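Local atomic coordinates of GDP-mannose-dependent alpha-(1-6)-phosphatidylinositol monomannoside mannosyltransferase (Corynebacterium glutamicum, PDB entry 3OKP), a protein that belongs to the GT-B glycosyltransferases, two-domain enzymes in which a pair of Rossmann-like domains face each other across a deep cleft. Residues Arg176-Ala180 with Glu298-Gly303; Lys185-Arg189 with Asn268-Asp274; Thr198-Asn204 with Asp229-Val235; Pro320-Leu324 with Ala350-Gly355; Leu168-Val174 with Trp363-Met368. All coordinates share one frame; numbering follows the deposited sequence.

Interaction 1. Residues Arg176-Ala180 with Glu298-Gly303; sequences RFTPA and EAQACG. With GDD (guanosine-5'-diphosphate-alpha-D-mannose), chain B.
The Phe177 ring lies with one face against the side chain of Glu298, while the sulfur of Cys302 stands at its edge. Glu298 CG is over that face, toward the rim and 3.7 Å from the centroid of the Phe177 ring, a CH-pi contact. Beyond it the carboxylate stacks on the ring with the two planes only 9° apart. At the edge, Cys302 SG comes within 4.0 Å of Phe177 CD1 in a sulfur-aromatic contact. Because its CG is anti to the carbonyl carbon (chi1 -71°) and the chain is extended from there, Glu298 runs past the phenylalanine to the bound guanosine-5'-diphosphate-alpha-D-mannose. There Glu298 OE1 accepts from O2' of the ligand at 2.8 Å, and OE2 from O3' at 2.7 Å. One bond to each oxygen fixes the turn of the carboxylate, and Phe177 backs it as a second-shell residue. Further along, the helix ends in a Schellman motif at Gly303, where the chain of Pro179 passes: Pro179 CA makes a C-H...O contact with Cys302 O at 3.4 Å. A water then receives a bond from Ala180 N and donates one of 2.6 Å to Cys302 O. Around this contact, Phe177 also packs on Ile267 and Cys302 on Leu270, both of helix 263-272, and on helix 345-362 Arg356 donates to Ala301 O, so the end of helix 294-301 is held between those two helices.

Interaction 2. Residues Lys185-Arg189 with Asn268-Asp274; sequences KSATR and NTLAAAD
Lys185 and Thr188 of one helix meet Asn268 and Ala272 of another where the two segments pass 9.0 Å apart, axis to axis, at a signed crossing angle of -111°. Arg189 carries the polar part of the contact. It takes Ala272 O side-on, Arg189 NE and NH2 both donating to this one atom at 2.9 Å, so this carbonyl is gripped by two N-H groups of one guanidinium. Arg189 NH2 turns its other proton to Asp274 OD2 in a salt bridge of 2.9 Å; the oxygen lies in the guanidinium plane but is approached from above its own carboxylate plane, 54° out of it. Asp274 OD2 also accepts from Val200 N, and Arg189 NH1 is taken by Thr198 O and Thr195 O, which together pin both groups. Lys185, extended throughout, lays CG on Ala272 CA at 3.8 Å, and its NZ donates to a water that in turn donates to Ala271 O and Ala273 O. Thr188 puts its methyl anti to the backbone N, which brings CG2 to 3.9 Å from Ala272 CB. Its OG1 donates back to Asp184 O and receives a water that also serves Asn268 O. Helix 182-191 thus lies across the end of helix 263-272, just where the chain turns into strand 275-278 beside strand 200-204.

Interaction 3. Residues Thr198-Asn204 with Asp229-Val235; sequences TPVIACN and DAQLLIV
Between Pro199 and Val235 the two chains are zipped by five backbone bonds, whereas at the Asp229 end the contact thins out toward solvent. In the ladder, Ile201 takes part twice: its N donates to Gln231 O at 2.8 Å and its O accepts from Leu233 N at 2.8 Å, both close to straight at 176°. Cys203 repeats the pattern with Leu233 O and Val235 N. The packing on the two faces is close as well. On the face of Val200, Ala202 and Asn204, Val200 CG1, anti to the backbone N (chi1 176°), is turned over the neighbouring strand, where it meets Leu233 CD1 at 3.6 Å. On the face of Ile201 and Cys203, Ile201 CG2 meets Leu232 CD1 at 3.9 Å. Asn204 and Val235 lie side by side, with Asn204 OD1 3.2 Å from Val235 CB; that oxygen is buried and has no hydrogen-bond partner in the model. At the loose end Asp229 is exposed. Its carboxylate lies across the Pro199 ring, OD2 3.4 Å from Pro199 CD, and a water between Thr198 OG1 and Asp229 OD2 makes only a weak bond to the latter. Thr198 OG1 is also bonded to Thr195 N. Helix 213-226 covers the face of Leu232 and Ile234, while Met266 and Thr269 of helix 263-272 cover that of Leu233 and Val235. The two strands, joined through helix 213-226, form a beta-alpha-beta crossover of a Rossmann-like domain, and Val235, the last residue of strand 231-235, touches the bound guanosine-5'-diphosphate-alpha-D-mannose, as expected where such sheets bind nucleotides.

Interaction 4. Residues Pro320-Leu324 with Ala350-Gly355; sequences PATGL and AMGAAG
Ala321 and Thr322 pack on Met351 and Ala354 in a van der Waals contact between the turn leading into edge strand 323-325 and the flank of helix 345-362. Ala321 O sits at the middle of it: Met351 CA approaches at 3.4 Å in a C-H...O contact, and Ala354 CB lies 3.5 Å from the same oxygen. Ala321 CB lies alongside Ala354 CB at 4.0 Å. Thr322 keeps its two branches apart. Thr322 CG2 rests against the helix, 3.5 Å from Ala354 O, while OG1, set between the backbone N and the carbonyl carbon (chi1 76°), is bonded to Gln300 OE1 and Thr319 N. Gly355 brings only backbone here, and its CA comes within 3.8 Å of Thr322 CB. One turn earlier in the helix, Met351 reaches along the loop; a bend at its last torsion (chi3 66°) lays CE over the peptide, 3.6 Å from Gly323 CA. Met351 also touches Leu341 of helix 331-342. Here a helix packs beside the outermost strand of a parallel alpha/beta sheet, as in the Rossmann-like C-terminal half of a GT-B enzyme.

Interaction 5. Residues Leu168-Val174 with Trp363-Met368; sequences LPSGVDV and WSWEIM
Val172 N donates to Trp363 O at 2.8 Å, slightly bent at 149°, and so ties the loop after strand 164-167 to the start of helix 365-377. The answering bond, from Trp365 N to Val172 O, is weak. A water shares Trp365 N, also accepts from Val174 N, and donates to Glu366 OE1. Next to this polar seam, the backbone of Gly171 lies over one face of the indole of Trp365. Gly171 CA stands 3.8 Å from the centroid of the six-membered ring, 12° off its normal, and Gly171 N is over the same face toward the rim. Trp363 crosses Pro169 at about a right angle, its CZ3 3.5 Å from Pro169 CG; Ser170 O lies at the edge of the Trp363 indole, in its plane. Met368, bent at chi2 and chi3, brings its CE against the proline, 3.4 Å from Pro169 CD, a tight carbon contact. Met368 CE is also 3.2 Å from Pro169 O, which, like Ser170 O, is buried with no hydrogen-bond partner in the model. The helix itself opens on an N-cap: Ser364 OG accepts from Ile367 N at 3.1 Å. Beyond the contact, Trp365 meets Phe28 of helix 20-29 edge-to-face, and Trp363 does likewise with His358. All this is consistent with the interdomain junction of a GT-B enzyme, where the chain crosses from the first domain to the second and the C-terminal helix returns to pack on the first.

Following the chain, strand 164-167 of the N-terminal sheet runs into 168-174, which opens interaction 5, and then 176-180 opens interaction 1. Helix 182-191 opens interaction 2 and strand 200-204 opens interaction 3. They close in reverse order: 3 at 229-235, 2 at 268-274 and 1 at 298-303, each nested inside the next. Interaction 4 opens and closes in series after that, at 320-324 and 350-355, before helix 365-377 closes interaction 5 round all the others. None cross. Interactions 2 to 4 knit the C-terminal domain, interaction 1 fastens the incoming linker to it, and interaction 5 joins the linker to the returning C-terminal helix.

Interaction 1. Residues Arg176-Ala180 with Glu298-Gly303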
# COMPACT_ATOMS: atom_id res chain seq x y z
N ARG A 176 -0.05 2.39 15.52
CA ARG A 176 -0.58 3.69 15.08
C ARG A 176 -2.03 3.54 14.61
O ARG A 176 -2.89 4.36 14.97
CB ARG A 176 0.28 4.29 13.97
N PHE A 177 -2.28 2.52 13.80
CA PHE A 177 -3.64 2.17 13.40
C PHE A 177 -4.16 1.13 14.39
O PHE A 177 -3.83 -0.06 14.31
CB PHE A 177 -3.68 1.64 11.96
CG PHE A 177 -3.34 2.68 10.93
CD1 PHE A 177 -4.33 3.50 10.39
CD2 PHE A 177 -2.03 2.85 10.49
CE1 PHE A 177 -4.03 4.46 9.44
CE2 PHE A 177 -1.70 3.81 9.54
CZ PHE A 177 -2.71 4.62 9.01
N THR A 178 -4.96 1.61 15.33
CA THR A 178 -5.41 0.81 16.46
C THR A 178 -6.86 1.17 16.80
O THR A 178 -7.28 2.31 16.56
CB THR A 178 -4.43 0.99 17.67
OG1 THR A 178 -4.60 -0.09 18.61
CG2 THR A 178 -4.64 2.33 18.37
N PRO A 179 -7.65 0.21 17.32
CA PRO A 179 -9.03 0.54 17.69
C PRO A 179 -9.11 1.68 18.70
O PRO A 179 -8.25 1.79 19.58
CB PRO A 179 -9.55 -0.76 18.30
CG PRO A 179 -8.72 -1.83 17.66
CD PRO A 179 -7.35 -1.21 17.56
N ALA A 180 -10.11 2.54 18.54
CA ALA A 180 -10.28 3.69 19.41
C ALA A 180 -10.87 3.28 20.74
O ALA A 180 -11.74 2.41 20.80
CB ALA A 180 -11.15 4.75 18.75
N GLU A 298 -5.60 -0.69 7.00
CA GLU A 298 -5.66 0.37 7.99
C GLU A 298 -6.99 0.38 8.75
O GLU A 298 -7.02 0.55 9.97
CB GLU A 298 -5.42 1.73 7.32
CG GLU A 298 -3.98 1.94 6.85
CD GLU A 298 -3.81 3.17 5.97
OE1 GLU A 298 -4.82 3.81 5.58
OE2 GLU A 298 -2.65 3.50 5.65
N ALA A 299 -8.08 0.17 8.01
CA ALA A 299 -9.42 0.11 8.59
C ALA A 299 -9.57 -1.09 9.52
O ALA A 299 -10.04 -0.96 10.65
CB ALA A 299 -10.47 0.06 7.49
N GLN A 300 -9.15 -2.26 9.03
CA GLN A 300 -9.17 -3.49 9.83
C GLN A 300 -8.31 -3.35 11.08
O GLN A 300 -8.69 -3.82 12.15
CB GLN A 300 -8.73 -4.68 8.99
CG GLN A 300 -9.76 -5.12 7.97
CD GLN A 300 -9.25 -6.20 7.04
OE1 GLN A 300 -9.49 -7.38 7.26
NE2 GLN A 300 -8.51 -5.80 6.01
N ALA A 301 -7.15 -2.70 10.93
CA ALA A 301 -6.27 -2.41 12.06
C ALA A 301 -6.93 -1.50 13.11
O ALA A 301 -6.61 -1.59 14.30
CB ALA A 301 -4.96 -1.80 11.57
N CYS A 302 -7.85 -0.65 12.66
CA CYS A 302 -8.62 0.22 13.56
C CYS A 302 -9.90 -0.46 14.09
O CYS A 302 -10.70 0.17 14.80
CB CYS A 302 -8.97 1.54 12.88
SG CYS A 302 -7.55 2.65 12.64
N GLY A 303 -10.08 -1.74 13.75
CA GLY A 303 -11.23 -2.52 14.21
C GLY A 303 -12.55 -2.09 13.58
O GLY A 303 -13.59 -2.13 14.23
N2 GDD B . -2.66 11.69 5.88
C2 GDD B . -3.58 11.29 4.97
N1 GDD B . -4.67 12.06 4.73
N3 GDD B . -3.42 10.11 4.32
C4 GDD B . -4.34 9.69 3.42
C5 GDD B . -5.45 10.48 3.15
C6 GDD B . -5.61 11.68 3.83
O6 GDD B . -6.60 12.41 3.61
N7 GDD B . -6.19 9.83 2.22
C8 GDD B . -5.55 8.68 1.92
N9 GDD B . -4.42 8.60 2.65
C1' GDD B . -3.42 7.50 2.64
C2' GDD B . -3.99 6.25 3.29
O2' GDD B . -3.86 6.28 4.71
C3' GDD B . -3.18 5.14 2.64
O3' GDD B . -2.02 4.85 3.43
C4' GDD B . -2.76 5.70 1.29
O4' GDD B . -3.03 7.11 1.32
C5' GDD B . -3.53 5.06 0.14
O5' GDD B . -2.81 3.95 -0.41
PA GDD B . -3.46 2.87 -1.12
O1A GDD B . -2.65 1.94 -1.29
O2A GDD B . -4.43 2.43 -0.45
O3A GDD B . -3.96 3.32 -2.41
PB GDD B . -3.17 4.00 -3.41
O2B GDD B . -2.00 3.56 -3.44
O3B GDD B . -3.70 3.83 -4.53
O1B GDD B . -3.14 5.42 -3.14
O HOH W 1 -12.12 1.74 16.32

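Interaction 2. Residues Lys185-Arg189 with Asn268-Asp274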
# COMPACT_ATOMS: atom_id res chain seq x y z
N LYS A 185 -13.25 7.80 20.60
CA LYS A 185 -14.28 7.64 19.58
C LYS A 185 -15.44 8.63 19.78
O LYS A 185 -15.91 9.24 18.83
CB LYS A 185 -14.80 6.20 19.56
CG LYS A 185 -15.91 5.92 18.55
CD LYS A 185 -16.29 4.45 18.53
CE LYS A 185 -17.40 4.18 17.51
NZ LYS A 185 -17.65 2.72 17.39
N SER A 186 -15.89 8.76 21.03
CA SER A 186 -16.97 9.69 21.36
C SER A 186 -16.56 11.14 21.10
O SER A 186 -17.33 11.91 20.52
CB SER A 186 -17.43 9.50 22.80
OG SER A 186 -18.65 10.19 23.03
N ALA A 187 -15.34 11.50 21.50
CA ALA A 187 -14.81 12.86 21.31
C ALA A 187 -14.59 13.21 19.84
O ALA A 187 -14.88 14.34 19.42
CB ALA A 187 -13.52 13.06 22.11
N THR A 188 -14.08 12.25 19.05
CA THR A 188 -13.87 12.45 17.62
C THR A 188 -15.18 12.79 16.90
O THR A 188 -15.23 13.73 16.10
CB THR A 188 -13.19 11.21 16.97
OG1 THR A 188 -11.91 10.99 17.58
CG2 THR A 188 -13.00 11.39 15.47
N ARG A 189 -16.23 12.03 17.22
CA ARG A 189 -17.55 12.26 16.63
C ARG A 189 -18.10 13.65 16.96
O ARG A 189 -18.63 14.33 16.08
CB ARG A 189 -18.52 11.16 17.07
CG ARG A 189 -18.37 9.88 16.26
CD ARG A 189 -18.85 8.65 17.01
NE ARG A 189 -18.88 7.49 16.13
CZ ARG A 189 -19.95 7.10 15.44
NH1 ARG A 189 -21.10 7.76 15.54
NH2 ARG A 189 -19.87 6.04 14.65
N ASN A 268 -8.01 8.97 13.71
CA ASN A 268 -9.08 9.17 14.69
C ASN A 268 -10.47 9.08 14.06
O ASN A 268 -11.37 8.44 14.60
CB ASN A 268 -8.91 10.51 15.41
CG ASN A 268 -7.68 10.56 16.31
OD1 ASN A 268 -7.14 9.53 16.70
ND2 ASN A 268 -7.25 11.77 16.66
N THR A 269 -10.61 9.72 12.90
CA THR A 269 -11.85 9.70 12.12
C THR A 269 -12.16 8.28 11.63
O THR A 269 -13.30 7.81 11.75
CB THR A 269 -11.75 10.68 10.93
OG1 THR A 269 -11.46 12.00 11.42
CG2 THR A 269 -13.05 10.72 10.12
N LEU A 270 -11.15 7.60 11.10
CA LEU A 270 -11.29 6.22 10.65
C LEU A 270 -11.77 5.31 11.79
O LEU A 270 -12.76 4.59 11.64
CB LEU A 270 -9.96 5.71 10.06
CG LEU A 270 -9.81 4.24 9.62
CD1 LEU A 270 -10.90 3.81 8.65
CD2 LEU A 270 -8.44 4.00 9.02
N ALA A 271 -11.08 5.38 12.93
CA ALA A 271 -11.38 4.52 14.08
C ALA A 271 -12.76 4.78 14.69
O ALA A 271 -13.32 3.90 15.35
CB ALA A 271 -10.28 4.66 15.13
N ALA A 272 -13.30 5.97 14.47
CA ALA A 272 -14.60 6.36 15.02
C ALA A 272 -15.78 5.98 14.11
O ALA A 272 -16.94 6.05 14.52
CB ALA A 272 -14.63 7.86 15.33
N ALA A 273 -15.47 5.56 12.88
CA ALA A 273 -16.50 5.18 11.90
C ALA A 273 -17.15 3.83 12.21
O ALA A 273 -16.54 2.97 12.85
CB ALA A 273 -15.91 5.17 10.50
N ASP A 274 -18.38 3.66 11.75
CA ASP A 274 -19.09 2.39 11.87
C ASP A 274 -18.67 1.42 10.75
O ASP A 274 -18.55 0.22 10.98
CB ASP A 274 -20.60 2.62 11.84
CG ASP A 274 -21.09 3.41 13.05
OD1 ASP A 274 -20.98 2.89 14.18
OD2 ASP A 274 -21.58 4.55 12.87
O HOH W 2 -15.53 2.38 15.16
O HOH W 3 -11.29 8.30 17.26

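Interaction 3. Residues Thr198-Asn204 with Asp229-Val235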
# COMPACT_ATOMS: atom_id res chain seq x y z
N THR A 198 -24.75 8.65 15.59
CA THR A 198 -24.61 8.94 14.16
C THR A 198 -24.03 7.75 13.38
O THR A 198 -22.96 7.25 13.73
CB THR A 198 -23.70 10.18 13.92
OG1 THR A 198 -24.10 11.25 14.79
CG2 THR A 198 -23.79 10.66 12.47
N PRO A 199 -24.75 7.30 12.33
CA PRO A 199 -24.19 6.28 11.44
C PRO A 199 -23.11 6.91 10.57
O PRO A 199 -23.37 7.88 9.86
CB PRO A 199 -25.40 5.85 10.58
CG PRO A 199 -26.61 6.47 11.23
CD PRO A 199 -26.10 7.69 11.91
N VAL A 200 -21.90 6.37 10.65
CA VAL A 200 -20.75 6.96 9.98
C VAL A 200 -20.06 5.97 9.04
O VAL A 200 -19.59 4.91 9.48
CB VAL A 200 -19.72 7.53 11.00
CG1 VAL A 200 -18.48 8.07 10.28
CG2 VAL A 200 -20.35 8.63 11.85
N ILE A 201 -20.02 6.33 7.76
CA ILE A 201 -19.30 5.57 6.74
C ILE A 201 -18.09 6.39 6.32
O ILE A 201 -18.23 7.54 5.88
CB ILE A 201 -20.18 5.28 5.50
CG1 ILE A 201 -21.51 4.63 5.90
CG2 ILE A 201 -19.42 4.41 4.49
CD1 ILE A 201 -22.64 4.83 4.88
N ALA A 202 -16.90 5.81 6.45
CA ALA A 202 -15.67 6.51 6.10
C ALA A 202 -15.05 5.96 4.82
O ALA A 202 -14.98 4.74 4.62
CB ALA A 202 -14.67 6.43 7.25
N CYS A 203 -14.63 6.87 3.95
CA CYS A 203 -13.85 6.51 2.77
C CYS A 203 -12.59 7.36 2.70
O CYS A 203 -12.65 8.54 2.33
CB CYS A 203 -14.67 6.66 1.48
SG CYS A 203 -13.76 6.19 -0.03
N ASN A 204 -11.47 6.77 3.09
CA ASN A 204 -10.16 7.39 2.95
C ASN A 204 -9.51 6.88 1.68
O ASN A 204 -9.35 5.67 1.51
CB ASN A 204 -9.25 7.09 4.14
CG ASN A 204 -9.93 7.31 5.48
OD1 ASN A 204 -10.81 8.17 5.61
ND2 ASN A 204 -9.53 6.54 6.48
N ASP A 229 -29.90 10.13 9.29
CA ASP A 229 -28.74 10.84 9.85
C ASP A 229 -27.38 10.23 9.45
O ASP A 229 -26.34 10.63 9.97
CB ASP A 229 -28.87 10.98 11.38
CG ASP A 229 -28.97 9.63 12.09
OD1 ASP A 229 -29.41 8.64 11.48
OD2 ASP A 229 -28.60 9.57 13.28
N ALA A 230 -27.41 9.28 8.52
CA ALA A 230 -26.19 8.61 8.05
C ALA A 230 -25.25 9.58 7.34
O ALA A 230 -25.68 10.38 6.51
CB ALA A 230 -26.53 7.44 7.13
N GLN A 231 -23.97 9.51 7.68
CA GLN A 231 -22.96 10.41 7.12
C GLN A 231 -21.89 9.64 6.37
O GLN A 231 -21.27 8.71 6.91
CB GLN A 231 -22.32 11.26 8.22
CG GLN A 231 -23.28 12.20 8.95
CD GLN A 231 -23.79 13.33 8.07
OE1 GLN A 231 -23.08 13.83 7.20
NE2 GLN A 231 -25.04 13.73 8.30
N LEU A 232 -21.68 10.04 5.12
CA LEU A 232 -20.56 9.55 4.33
C LEU A 232 -19.43 10.57 4.39
O LEU A 232 -19.58 11.71 3.94
CB LEU A 232 -20.98 9.31 2.87
CG LEU A 232 -19.89 8.91 1.86
CD1 LEU A 232 -19.18 7.62 2.25
CD2 LEU A 232 -20.49 8.79 0.47
N LEU A 233 -18.31 10.15 4.97
CA LEU A 233 -17.15 11.02 5.09
C LEU A 233 -16.15 10.70 3.99
O LEU A 233 -15.59 9.60 3.95
CB LEU A 233 -16.49 10.88 6.47
CG LEU A 233 -17.37 11.08 7.71
CD1 LEU A 233 -16.55 10.84 8.96
CD2 LEU A 233 -18.00 12.47 7.74
N ILE A 234 -15.95 11.66 3.10
CA ILE A 234 -14.98 11.52 2.03
C ILE A 234 -13.69 12.22 2.43
O ILE A 234 -13.61 13.45 2.47
CB ILE A 234 -15.56 12.01 0.67
CG1 ILE A 234 -16.73 11.10 0.25
CG2 ILE A 234 -14.48 12.03 -0.40
CD1 ILE A 234 -17.63 11.68 -0.81
N VAL A 235 -12.69 11.41 2.78
CA VAL A 235 -11.41 11.90 3.27
C VAL A 235 -10.35 11.74 2.18
O VAL A 235 -10.12 10.62 1.69
CB VAL A 235 -10.96 11.18 4.57
CG1 VAL A 235 -9.60 11.68 5.04
CG2 VAL A 235 -12.00 11.36 5.67
O HOH W 4 -26.70 12.10 14.34

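Interaction 4. Residues Pro320-Leu324 with Ala350-Gly355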
# COMPACT_ATOMS: atom_id res chain seq x y z
N PRO A 320 -14.04 -13.34 4.75
CA PRO A 320 -15.48 -13.30 5.03
C PRO A 320 -15.82 -12.86 6.46
O PRO A 320 -16.93 -12.37 6.70
CB PRO A 320 -15.91 -14.75 4.81
CG PRO A 320 -14.93 -15.28 3.82
CD PRO A 320 -13.63 -14.65 4.21
N ALA A 321 -14.88 -13.01 7.39
CA ALA A 321 -15.09 -12.57 8.77
C ALA A 321 -14.87 -11.07 8.98
O ALA A 321 -15.42 -10.49 9.92
CB ALA A 321 -14.19 -13.37 9.72
N THR A 322 -14.08 -10.44 8.11
CA THR A 322 -13.62 -9.07 8.37
C THR A 322 -14.24 -8.01 7.46
O THR A 322 -14.28 -6.82 7.81
CB THR A 322 -12.08 -8.96 8.27
OG1 THR A 322 -11.67 -8.98 6.89
CG2 THR A 322 -11.39 -10.08 9.02
N GLY A 323 -14.72 -8.43 6.30
CA GLY A 323 -15.18 -7.50 5.28
C GLY A 323 -16.02 -8.12 4.19
O GLY A 323 -16.17 -9.34 4.12
N LEU A 324 -16.57 -7.26 3.34
CA LEU A 324 -17.38 -7.69 2.21
C LEU A 324 -16.81 -7.13 0.92
O LEU A 324 -16.28 -6.01 0.90
CB LEU A 324 -18.84 -7.23 2.40
CG LEU A 324 -19.61 -7.85 3.57
CD1 LEU A 324 -20.66 -6.88 4.12
CD2 LEU A 324 -20.24 -9.18 3.19
N ALA A 350 -18.33 -7.72 15.72
CA ALA A 350 -17.67 -8.99 15.41
C ALA A 350 -16.72 -8.88 14.21
O ALA A 350 -15.61 -9.43 14.25
CB ALA A 350 -18.71 -10.09 15.17
N MET A 351 -17.16 -8.19 13.17
CA MET A 351 -16.35 -7.98 11.97
C MET A 351 -15.10 -7.15 12.26
O MET A 351 -14.00 -7.52 11.84
CB MET A 351 -17.17 -7.32 10.86
CG MET A 351 -18.14 -8.26 10.17
SD MET A 351 -19.11 -7.43 8.90
CE MET A 351 -17.84 -7.02 7.71
N GLY A 352 -15.28 -6.05 12.99
CA GLY A 352 -14.17 -5.19 13.37
C GLY A 352 -13.15 -5.87 14.28
O GLY A 352 -11.95 -5.70 14.10
N ALA A 353 -13.65 -6.65 15.24
CA ALA A 353 -12.78 -7.47 16.09
C ALA A 353 -11.97 -8.44 15.23
O ALA A 353 -10.76 -8.59 15.42
CB ALA A 353 -13.59 -8.22 17.13
N ALA A 354 -12.66 -9.08 14.28
CA ALA A 354 -12.02 -10.02 13.37
C ALA A 354 -11.00 -9.32 12.46
O ALA A 354 -9.95 -9.89 12.16
CB ALA A 354 -13.06 -10.77 12.53
N GLY A 355 -11.32 -8.10 12.04
CA GLY A 355 -10.40 -7.28 11.25
C GLY A 355 -9.09 -7.01 11.97
O GLY A 355 -8.01 -7.17 11.39

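Interaction 5. Residues Leu168-Val174 with Trp363-Met368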
# COMPACT_ATOMS: atom_id res chain seq x y z
N LEU A 168 5.40 -10.15 -0.95
CA LEU A 168 5.91 -9.14 -0.02
C LEU A 168 5.20 -7.79 -0.18
O LEU A 168 5.79 -6.82 -0.69
CB LEU A 168 7.44 -8.99 -0.15
CG LEU A 168 8.18 -8.35 1.03
CD1 LEU A 168 8.18 -9.26 2.25
CD2 LEU A 168 9.61 -7.98 0.65
N PRO A 169 3.92 -7.72 0.24
CA PRO A 169 3.20 -6.46 0.25
C PRO A 169 3.61 -5.60 1.44
O PRO A 169 4.27 -6.10 2.36
CB PRO A 169 1.75 -6.90 0.42
CG PRO A 169 1.85 -8.16 1.21
CD PRO A 169 3.08 -8.84 0.70
N SER A 170 3.21 -4.34 1.43
CA SER A 170 3.38 -3.46 2.58
C SER A 170 2.67 -4.05 3.80
O SER A 170 1.65 -4.73 3.67
CB SER A 170 2.82 -2.07 2.28
OG SER A 170 2.93 -1.22 3.41
N GLY A 171 3.23 -3.79 4.98
CA GLY A 171 2.53 -4.08 6.22
C GLY A 171 1.73 -2.87 6.66
O GLY A 171 1.71 -1.84 5.99
N VAL A 172 1.06 -3.00 7.80
CA VAL A 172 0.37 -1.87 8.43
C VAL A 172 0.87 -1.73 9.88
O VAL A 172 1.12 -2.74 10.55
CB VAL A 172 -1.19 -2.01 8.34
CG1 VAL A 172 -1.69 -3.29 9.04
CG2 VAL A 172 -1.88 -0.77 8.89
N ASP A 173 1.05 -0.49 10.33
CA ASP A 173 1.48 -0.23 11.71
C ASP A 173 0.30 -0.41 12.67
O ASP A 173 -0.58 0.46 12.77
CB ASP A 173 2.07 1.18 11.83
CG ASP A 173 2.74 1.44 13.19
OD1 ASP A 173 2.41 0.75 14.18
OD2 ASP A 173 3.59 2.34 13.26
N VAL A 174 0.29 -1.54 13.37
CA VAL A 174 -0.81 -1.90 14.28
C VAL A 174 -0.80 -1.13 15.61
O VAL A 174 -1.74 -1.25 16.40
CB VAL A 174 -0.88 -3.43 14.52
CG1 VAL A 174 -1.24 -4.17 13.24
CG2 VAL A 174 0.42 -3.97 15.12
N TRP A 363 -0.80 -9.09 8.70
CA TRP A 363 -0.53 -7.84 7.99
C TRP A 363 0.33 -6.79 8.70
O TRP A 363 0.65 -5.75 8.11
CB TRP A 363 -1.84 -7.20 7.52
CG TRP A 363 -2.52 -7.96 6.43
CD1 TRP A 363 -3.58 -8.81 6.55
CD2 TRP A 363 -2.17 -7.96 5.04
NE1 TRP A 363 -3.92 -9.32 5.33
CE2 TRP A 363 -3.07 -8.82 4.38
CE3 TRP A 363 -1.18 -7.30 4.29
CZ2 TRP A 363 -3.03 -9.04 3.00
CZ3 TRP A 363 -1.14 -7.52 2.91
CH2 TRP A 363 -2.05 -8.38 2.28
N SER A 364 0.71 -7.04 9.95
CA SER A 364 1.52 -6.10 10.72
C SER A 364 2.95 -5.99 10.16
O SER A 364 3.40 -6.85 9.40
CB SER A 364 1.57 -6.51 12.19
OG SER A 364 2.33 -7.69 12.36
N TRP A 365 3.65 -4.92 10.54
CA TRP A 365 5.06 -4.76 10.16
C TRP A 365 5.95 -5.80 10.84
O TRP A 365 7.02 -6.12 10.33
CB TRP A 365 5.56 -3.33 10.41
CG TRP A 365 5.16 -2.39 9.31
CD1 TRP A 365 4.28 -1.35 9.40
CD2 TRP A 365 5.60 -2.44 7.94
NE1 TRP A 365 4.16 -0.74 8.17
CE2 TRP A 365 4.95 -1.39 7.26
CE3 TRP A 365 6.47 -3.27 7.23
CZ2 TRP A 365 5.15 -1.14 5.90
CZ3 TRP A 365 6.68 -3.02 5.88
CH2 TRP A 365 6.02 -1.96 5.22
N GLU A 366 5.49 -6.32 11.98
CA GLU A 366 6.18 -7.41 12.67
C GLU A 366 6.12 -8.70 11.86
O GLU A 366 7.14 -9.37 11.68
CB GLU A 366 5.58 -7.63 14.07
CG GLU A 366 6.04 -6.64 15.13
CD GLU A 366 5.36 -5.27 15.04
OE1 GLU A 366 4.36 -5.13 14.30
OE2 GLU A 366 5.82 -4.34 15.73
N ILE A 367 4.93 -9.02 11.36
CA ILE A 367 4.71 -10.18 10.50
C ILE A 367 5.45 -10.03 9.17
O ILE A 367 6.17 -10.94 8.75
CB ILE A 367 3.19 -10.44 10.25
CG1 ILE A 367 2.47 -10.85 11.55
CG2 ILE A 367 2.96 -11.45 9.13
CD1 ILE A 367 2.95 -12.16 12.19
N MET A 368 5.27 -8.88 8.52
CA MET A 368 5.90 -8.63 7.22
C MET A 368 7.42 -8.52 7.32
O MET A 368 8.14 -8.98 6.43
CB MET A 368 5.31 -7.39 6.54
CG MET A 368 3.85 -7.53 6.09
SD MET A 368 3.47 -9.03 5.14
CE MET A 368 4.62 -8.90 3.78
O HOH W 5 3.09 -3.04 13.13